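Local coordinates for allantoin racemase (Pseudomonas fluorescens, PDB 5LG5), which racemizes allantoin and probably interconverts the D and L forms of other 5-monosubstituted hydantoins, at residues T30-E42 with L52-Y64. Residues are numbered along the deposited sequence; the frame is centred on the assembly and turned at random.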
ATOM      1  N   THR E  30      20.701  26.620 -23.969  1.00 16.79           N
ATOM      2  CA  THR E  30      20.051  25.332 -24.174  1.00 13.63           C
ATOM      3  C   THR E  30      19.442  25.239 -25.560  1.00 17.63           C
ATOM      4  O   THR E  30      18.563  26.022 -25.920  1.00 21.51           O
ATOM      5  CB  THR E  30      18.963  25.068 -23.124  1.00 16.20           C
ATOM      6  OG1 THR E  30      19.564  24.915 -21.826  1.00 15.85           O
ATOM      7  CG2 THR E  30      18.188  23.813 -23.473  1.00 18.97           C
ATOM      8  N   GLU E  31      19.915  24.279 -26.342  1.00 17.04           N
ATOM      9  CA  GLU E  31      19.354  24.025 -27.657  1.00 17.59           C
ATOM     10  C   GLU E  31      18.354  22.877 -27.570  1.00 17.98           C
ATOM     11  O   GLU E  31      18.659  21.817 -27.014  1.00 18.10           O
ATOM     12  CB  GLU E  31      20.457  23.691 -28.665  1.00 14.88           C
ATOM     13  CG  GLU E  31      19.919  23.333 -30.043  1.00 24.08           C
ATOM     14  CD  GLU E  31      21.001  22.878 -31.006  1.00 28.04           C
ATOM     15  OE1 GLU E  31      20.644  22.471 -32.132  1.00 27.92           O
ATOM     16  OE2 GLU E  31      22.202  22.925 -30.640  1.00 30.36           O
ATOM     17  N   ILE E  32      17.165  23.093 -28.112  1.00 14.65           N
ATOM     18  CA  ILE E  32      16.152  22.054 -28.180  1.00 17.62           C
ATOM     19  C   ILE E  32      16.144  21.412 -29.560  1.00 17.50           C
ATOM     20  O   ILE E  32      16.051  22.093 -30.575  1.00 18.70           O
ATOM     21  CB  ILE E  32      14.740  22.626 -27.918  1.00 20.63           C
ATOM     22  CG1 ILE E  32      14.646  23.226 -26.510  1.00 18.60           C
ATOM     23  CG2 ILE E  32      13.693  21.544 -28.106  1.00 16.75           C
ATOM     24  CD1 ILE E  32      14.921  22.221 -25.382  1.00 13.75           C
ATOM     25  N   VAL E  33      16.255  20.091 -29.606  1.00 19.34           N
ATOM     26  CA  VAL E  33      16.081  19.395 -30.870  1.00 18.32           C
ATOM     27  C   VAL E  33      14.896  18.450 -30.824  1.00 15.13           C
ATOM     28  O   VAL E  33      14.918  17.436 -30.133  1.00 15.88           O
ATOM     29  CB  VAL E  33      17.330  18.624 -31.254  1.00 19.17           C
ATOM     30  CG1 VAL E  33      17.102  17.907 -32.565  1.00 17.69           C
ATOM     31  CG2 VAL E  33      18.512  19.585 -31.344  1.00 18.14           C
ATOM     32  N   GLY E  34      13.857  18.785 -31.571  1.00 16.73           N
ATOM     33  CA  GLY E  34      12.669  17.955 -31.621  1.00 15.68           C
ATOM     34  C   GLY E  34      12.808  16.819 -32.606  1.00 18.95           C
ATOM     35  O   GLY E  34      13.144  17.038 -33.771  1.00 18.31           O
ATOM     36  N   LEU E  35      12.559  15.595 -32.145  1.00 16.91           N
ATOM     37  CA  LEU E  35      12.676  14.426 -33.016  1.00 12.09           C
ATOM     38  C   LEU E  35      11.354  13.691 -33.161  1.00 14.42           C
ATOM     39  O   LEU E  35      10.610  13.519 -32.191  1.00 17.89           O
ATOM     40  CB  LEU E  35      13.750  13.474 -32.497  1.00 13.29           C
ATOM     41  CG  LEU E  35      15.163  14.033 -32.373  1.00 19.64           C
ATOM     42  CD1 LEU E  35      16.075  12.954 -31.847  1.00 14.67           C
ATOM     43  CD2 LEU E  35      15.649  14.549 -33.743  1.00 14.39           C
ATOM     44  N   THR E  36      11.070  13.257 -34.385  1.00 16.12           N
ATOM     45  CA  THR E  36       9.919  12.412 -34.671  1.00 16.43           C
ATOM     46  C   THR E  36      10.445  11.020 -34.995  1.00 18.24           C
ATOM     47  O   THR E  36      11.352  10.886 -35.812  1.00 21.24           O
ATOM     48  CB  THR E  36       9.114  12.958 -35.867  1.00 22.13           C
ATOM     49  OG1 THR E  36       8.734  14.320 -35.608  1.00 18.41           O
ATOM     50  CG2 THR E  36       7.861  12.113 -36.103  1.00 20.08           C
ATOM     51  N   PRO E  37       9.905   9.977 -34.339  1.00 18.29           N
ATOM     52  CA  PRO E  37      10.392   8.612 -34.600  1.00 16.47           C
ATOM     53  C   PRO E  37      10.217   8.217 -36.061  1.00 19.03           C
ATOM     54  O   PRO E  37       9.332   8.771 -36.709  1.00 18.57           O
ATOM     55  CB  PRO E  37       9.478   7.739 -33.726  1.00 15.89           C
ATOM     56  CG  PRO E  37       9.009   8.659 -32.631  1.00 18.19           C
ATOM     57  CD  PRO E  37       8.861  10.006 -33.301  1.00 16.27           C
ATOM     58  N   TYR E  38      11.017   7.275 -36.557  1.00 16.61           N
ATOM     59  CA  TYR E  38      10.950   6.884 -37.964  1.00 20.74           C
ATOM     60  C   TYR E  38       9.750   5.985 -38.234  1.00 23.18           C
ATOM     61  O   TYR E  38       9.364   5.781 -39.388  1.00 23.82           O
ATOM     62  CB  TYR E  38      12.221   6.148 -38.385  1.00 16.96           C
ATOM     63  CG  TYR E  38      13.473   6.983 -38.355  1.00 18.57           C
ATOM     64  CD1 TYR E  38      14.673   6.432 -37.930  1.00 22.01           C
ATOM     65  CD2 TYR E  38      13.464   8.312 -38.760  1.00 19.82           C
ATOM     66  CE1 TYR E  38      15.829   7.175 -37.901  1.00 23.32           C
ATOM     67  CE2 TYR E  38      14.626   9.073 -38.730  1.00 16.90           C
ATOM     68  CZ  TYR E  38      15.801   8.493 -38.302  1.00 20.91           C
ATOM     69  OH  TYR E  38      16.966   9.220 -38.259  1.00 26.10           O
ATOM     70  N   PHE E  39       9.175   5.424 -37.171  1.00 20.95           N
ATOM     71  CA  PHE E  39       7.970   4.608 -37.306  1.00 20.30           C
ATOM     72  C   PHE E  39       7.084   4.699 -36.065  1.00 20.88           C
ATOM     73  O   PHE E  39       7.429   5.382 -35.088  1.00 19.08           O
ATOM     74  CB  PHE E  39       8.312   3.155 -37.630  1.00 22.71           C
ATOM     75  CG  PHE E  39       9.100   2.465 -36.562  1.00 20.05           C
ATOM     76  CD1 PHE E  39      10.481   2.588 -36.510  1.00 19.23           C
ATOM     77  CD2 PHE E  39       8.454   1.679 -35.612  1.00 22.03           C
ATOM     78  CE1 PHE E  39      11.214   1.942 -35.525  1.00 19.46           C
ATOM     79  CE2 PHE E  39       9.173   1.023 -34.622  1.00 23.35           C
ATOM     80  CZ  PHE E  39      10.557   1.157 -34.577  1.00 19.23           C
ATOM     81  N   GLY E  40       5.938   4.025 -36.121  1.00 18.58           N
ATOM     82  CA  GLY E  40       4.961   4.067 -35.044  1.00 17.70           C
ATOM     83  C   GLY E  40       3.623   4.642 -35.470  1.00 20.49           C
ATOM     84  O   GLY E  40       3.409   4.922 -36.654  1.00 21.79           O
ATOM     85  N   ALA E  41       2.703   4.784 -34.515  1.00 16.50           N
ATOM     86  CA  ALA E  41       1.365   5.296 -34.797  1.00 18.82           C
ATOM     87  C   ALA E  41       1.359   6.831 -34.829  1.00 18.09           C
ATOM     88  O   ALA E  41       2.207   7.475 -34.206  1.00 14.08           O
ATOM     89  CB  ALA E  41       0.364   4.766 -33.773  1.00 22.75           C
ATOM     90  N   GLU E  42       0.413   7.427 -35.552  1.00 17.07           N
ATOM     91  CA  GLU E  42       0.369   8.892 -35.637  1.00 16.46           C
ATOM     92  C   GLU E  42      -0.084   9.504 -34.315  1.00 14.24           C
ATOM     93  O   GLU E  42       0.125  10.681 -34.042  1.00 17.22           O
ATOM     94  CB  GLU E  42      -0.530   9.340 -36.794  1.00 18.74           C
ATOM     95  CG  GLU E  42      -1.982   8.899 -36.671  1.00 20.20           C
ATOM     96  CD  GLU E  42      -2.832   9.397 -37.826  1.00 21.31           C
ATOM     97  OE1 GLU E  42      -2.496  10.447 -38.407  1.00 25.77           O
ATOM     98  OE2 GLU E  42      -3.824   8.724 -38.165  1.00 21.77           O
ATOM     99  N   LEU E  52       4.884   0.007 -29.227  1.00 13.18           N
ATOM    100  CA  LEU E  52       5.439   0.390 -30.513  1.00 10.23           C
ATOM    101  C   LEU E  52       6.198   1.695 -30.393  1.00  9.59           C
ATOM    102  O   LEU E  52       7.303   1.838 -30.903  1.00 13.09           O
ATOM    103  CB  LEU E  52       4.313   0.517 -31.536  1.00 13.69           C
ATOM    104  CG  LEU E  52       4.748   0.895 -32.952  1.00 18.78           C
ATOM    105  CD1 LEU E  52       5.837  -0.042 -33.435  1.00 15.65           C
ATOM    106  CD2 LEU E  52       3.520   0.867 -33.869  1.00 16.39           C
ATOM    107  N   ALA E  53       5.609   2.664 -29.709  1.00  9.56           N
ATOM    108  CA  ALA E  53       6.301   3.929 -29.537  1.00 11.06           C
ATOM    109  C   ALA E  53       7.601   3.766 -28.730  1.00 12.04           C
ATOM    110  O   ALA E  53       8.606   4.412 -29.032  1.00 10.45           O
ATOM    111  CB  ALA E  53       5.373   4.945 -28.878  1.00 12.04           C
ATOM    112  N   ALA E  54       7.600   2.881 -27.728  1.00 11.12           N
ATOM    113  CA  ALA E  54       8.809   2.680 -26.917  1.00 12.76           C
ATOM    114  C   ALA E  54      10.024   2.369 -27.777  1.00 10.85           C
ATOM    115  O   ALA E  54      11.067   3.003 -27.650  1.00 12.34           O
ATOM    116  CB  ALA E  54       8.603   1.548 -25.891  1.00 11.86           C
ATOM    117  N   ILE E  55       9.869   1.393 -28.658  1.00 10.98           N
ATOM    118  CA  ILE E  55      10.957   0.955 -29.528  1.00 13.58           C
ATOM    119  C   ILE E  55      11.294   2.006 -30.560  1.00 14.28           C
ATOM    120  O   ILE E  55      12.459   2.235 -30.873  1.00 15.85           O
ATOM    121  CB  ILE E  55      10.595  -0.357 -30.265  1.00 16.73           C
ATOM    122  CG1 ILE E  55      10.483  -1.487 -29.262  1.00 18.03           C
ATOM    123  CG2 ILE E  55      11.684  -0.729 -31.258  1.00 25.87           C
ATOM    124  CD1 ILE E  55      11.707  -1.534 -28.381  1.00 20.76           C
ATOM    125  N   ALA E  56      10.252   2.621 -31.107  1.00 15.15           N
ATOM    126  CA  ALA E  56      10.420   3.680 -32.097  1.00 12.97           C
ATOM    127  C   ALA E  56      11.255   4.820 -31.545  1.00 14.35           C
ATOM    128  O   ALA E  56      12.161   5.307 -32.218  1.00 13.83           O
ATOM    129  CB  ALA E  56       9.062   4.187 -32.554  1.00 12.23           C
ATOM    130  N   VAL E  57      10.944   5.243 -30.319  1.00 14.76           N
ATOM    131  CA  VAL E  57      11.654   6.353 -29.688  1.00 13.83           C
ATOM    132  C   VAL E  57      13.111   5.981 -29.436  1.00 14.22           C
ATOM    133  O   VAL E  57      14.027   6.751 -29.725  1.00 14.13           O
ATOM    134  CB  VAL E  57      10.954   6.793 -28.363  1.00 15.74           C
ATOM    135  CG1 VAL E  57      11.862   7.693 -27.530  1.00 13.06           C
ATOM    136  CG2 VAL E  57       9.620   7.497 -28.668  1.00 12.86           C
ATOM    137  N   MET E  58      13.316   4.786 -28.893  1.00 13.28           N
ATOM    138  CA  MET E  58      14.664   4.276 -28.659  1.00 12.79           C
ATOM    139  C   MET E  58      15.469   4.235 -29.956  1.00 13.47           C
ATOM    140  O   MET E  58      16.612   4.694 -30.019  1.00 14.93           O
ATOM    141  CB  MET E  58      14.596   2.881 -28.022  1.00 14.48           C
ATOM    142  CG  MET E  58      14.269   2.880 -26.534  1.00 13.81           C
ATOM    143  SD  MET E  58      14.263   1.205 -25.842  1.00 16.50           S
ATOM    144  CE  MET E  58      12.503   1.011 -25.636  1.00 14.56           C
ATOM    145  N   ASP E  59      14.838   3.706 -30.992  1.00 14.14           N
ATOM    146  CA  ASP E  59      15.415   3.677 -32.335  1.00 17.58           C
ATOM    147  C   ASP E  59      15.821   5.080 -32.823  1.00 14.64           C
ATOM    148  O   ASP E  59      16.947   5.308 -33.279  1.00 12.67           O
ATOM    149  CB  ASP E  59      14.396   3.040 -33.293  1.00 15.88           C
ATOM    150  CG  ASP E  59      14.886   3.000 -34.738  1.00 21.85           C
ATOM    151  OD1 ASP E  59      14.304   3.692 -35.612  1.00 17.99           O
ATOM    152  OD2 ASP E  59      15.844   2.249 -34.993  1.00 13.53           O
ATOM    153  N   ARG E  60      14.903   6.030 -32.680  1.00 17.40           N
ATOM    154  CA  ARG E  60      15.109   7.399 -33.167  1.00 14.39           C
ATOM    155  C   ARG E  60      16.263   8.091 -32.461  1.00 14.43           C
ATOM    156  O   ARG E  60      17.045   8.825 -33.066  1.00 13.26           O
ATOM    157  CB  ARG E  60      13.830   8.218 -32.987  1.00 15.21           C
ATOM    158  CG  ARG E  60      13.803   9.559 -33.722  1.00 14.43           C
ATOM    159  CD  ARG E  60      14.147   9.417 -35.201  1.00 17.31           C
ATOM    160  NE  ARG E  60      14.622  10.661 -35.815  1.00 18.50           N
ATOM    161  CZ  ARG E  60      15.876  11.108 -35.787  1.00 18.06           C
ATOM    162  NH1 ARG E  60      16.824  10.443 -35.138  1.00 15.10           N
ATOM    163  NH2 ARG E  60      16.176  12.242 -36.402  1.00 19.65           N
ATOM    164  N   VAL E  61      16.346   7.873 -31.158  1.00 15.32           N
ATOM    165  CA  VAL E  61      17.384   8.489 -30.352  1.00 13.28           C
ATOM    166  C   VAL E  61      18.754   7.882 -30.660  1.00 14.84           C
ATOM    167  O   VAL E  61      19.757   8.596 -30.755  1.00 14.91           O
ATOM    168  CB  VAL E  61      17.033   8.391 -28.848  1.00 13.48           C
ATOM    169  CG1 VAL E  61      18.220   8.812 -27.976  1.00 12.95           C
ATOM    170  CG2 VAL E  61      15.762   9.224 -28.557  1.00  9.91           C
ATOM    171  N   MET E  62      18.786   6.565 -30.803  1.00 13.48           N
ATOM    172  CA  MET E  62      20.026   5.865 -31.153  1.00 19.10           C
ATOM    173  C   MET E  62      20.517   6.249 -32.550  1.00 17.25           C
ATOM    174  O   MET E  62      21.715   6.280 -32.811  1.00 22.98           O
ATOM    175  CB  MET E  62      19.844   4.347 -31.052  1.00 11.54           C
ATOM    176  CG  MET E  62      19.666   3.821 -29.618  1.00 19.31           C
ATOM    177  SD  MET E  62      20.935   4.373 -28.456  1.00 27.39           S
ATOM    178  CE  MET E  62      20.061   5.673 -27.660  1.00 14.68           C
ATOM    179  N   ALA E  63      19.582   6.505 -33.452  1.00 18.28           N
ATOM    180  CA  ALA E  63      19.915   6.984 -34.797  1.00 19.59           C
ATOM    181  C   ALA E  63      20.445   8.417 -34.844  1.00 22.63           C
ATOM    182  O   ALA E  63      21.016   8.826 -35.851  1.00 28.15           O
ATOM    183  CB  ALA E  63      18.713   6.841 -35.721  1.00 21.04           C
ATOM    184  N   TYR E  64      20.228   9.191 -33.780  1.00 23.72           N
ATOM    185  CA  TYR E  64      20.704  10.579 -33.736  1.00 22.42           C
ATOM    186  C   TYR E  64      22.225  10.626 -33.602  1.00 24.37           C
ATOM    187  O   TYR E  64      22.777  10.145 -32.602  1.00 21.76           O
ATOM    188  CB  TYR E  64      20.045  11.368 -32.606  1.00 19.75           C
ATOM    189  CG  TYR E  64      20.308  12.853 -32.666  1.00 20.93           C
ATOM    190  CD1 TYR E  64      19.605  13.666 -33.555  1.00 20.46           C
ATOM    191  CD2 TYR E  64      21.271  13.442 -31.863  1.00 17.81           C
ATOM    192  CE1 TYR E  64      19.837  15.030 -33.613  1.00 18.93           C
ATOM    193  CE2 TYR E  64      21.514  14.808 -31.916  1.00 20.06           C
ATOM    194  CZ  TYR E  64      20.790  15.591 -32.796  1.00 19.89           C
ATOM    195  OH  TYR E  64      21.019  16.942 -32.857  1.00 20.29           O
TER
HETATM  196  O   HOH W   1      12.211   5.500 -34.991  1.00 12.20           O
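Phe39 lies with one ring face over Ala56, whose CB makes a CH-pi contact 3.9 Å from the ring centroid. Leu52 CD1 and Ile55 CG2 meet the ring at its edge, in plane. With chi1 at 63°, CG sits between the backbone N and the carbonyl carbon, which turns the ring back onto the helix. Pro37 CB adds to this tight side, 3.8 Å from Ala56 CB. Gly40 brings the chain close to Leu52 CD2, and Gly40 and Ala41 pair antiparallel with a strand of the second subunit.

The Tyr38 side faces solvent but is closely stacked. Arg60 CD lies 3.6 Å from the Tyr38 ring centroid. Ring and guanidinium are nearly parallel, 15° apart. Leu35 packs on the other guanidinium face. With an alanine in place of Arg60, the Tyr38 ring would probably lose the cover of one face and be freer to turn. Packing is looser at Tyr64, where CD1 is 4.0 Å from Leu35 CD1.

No clear direct hydrogen bond joins loop and helix. One water bridges them, accepting from Tyr38 N (2.7 Å) and donating to Ala56 O and Asp59 OD1. The crossover from strand 31-35 to helix 47-63 is thus held mainly by apolar and CH-pi packing, with one water supplying the polar link between Tyr38 N and the helix.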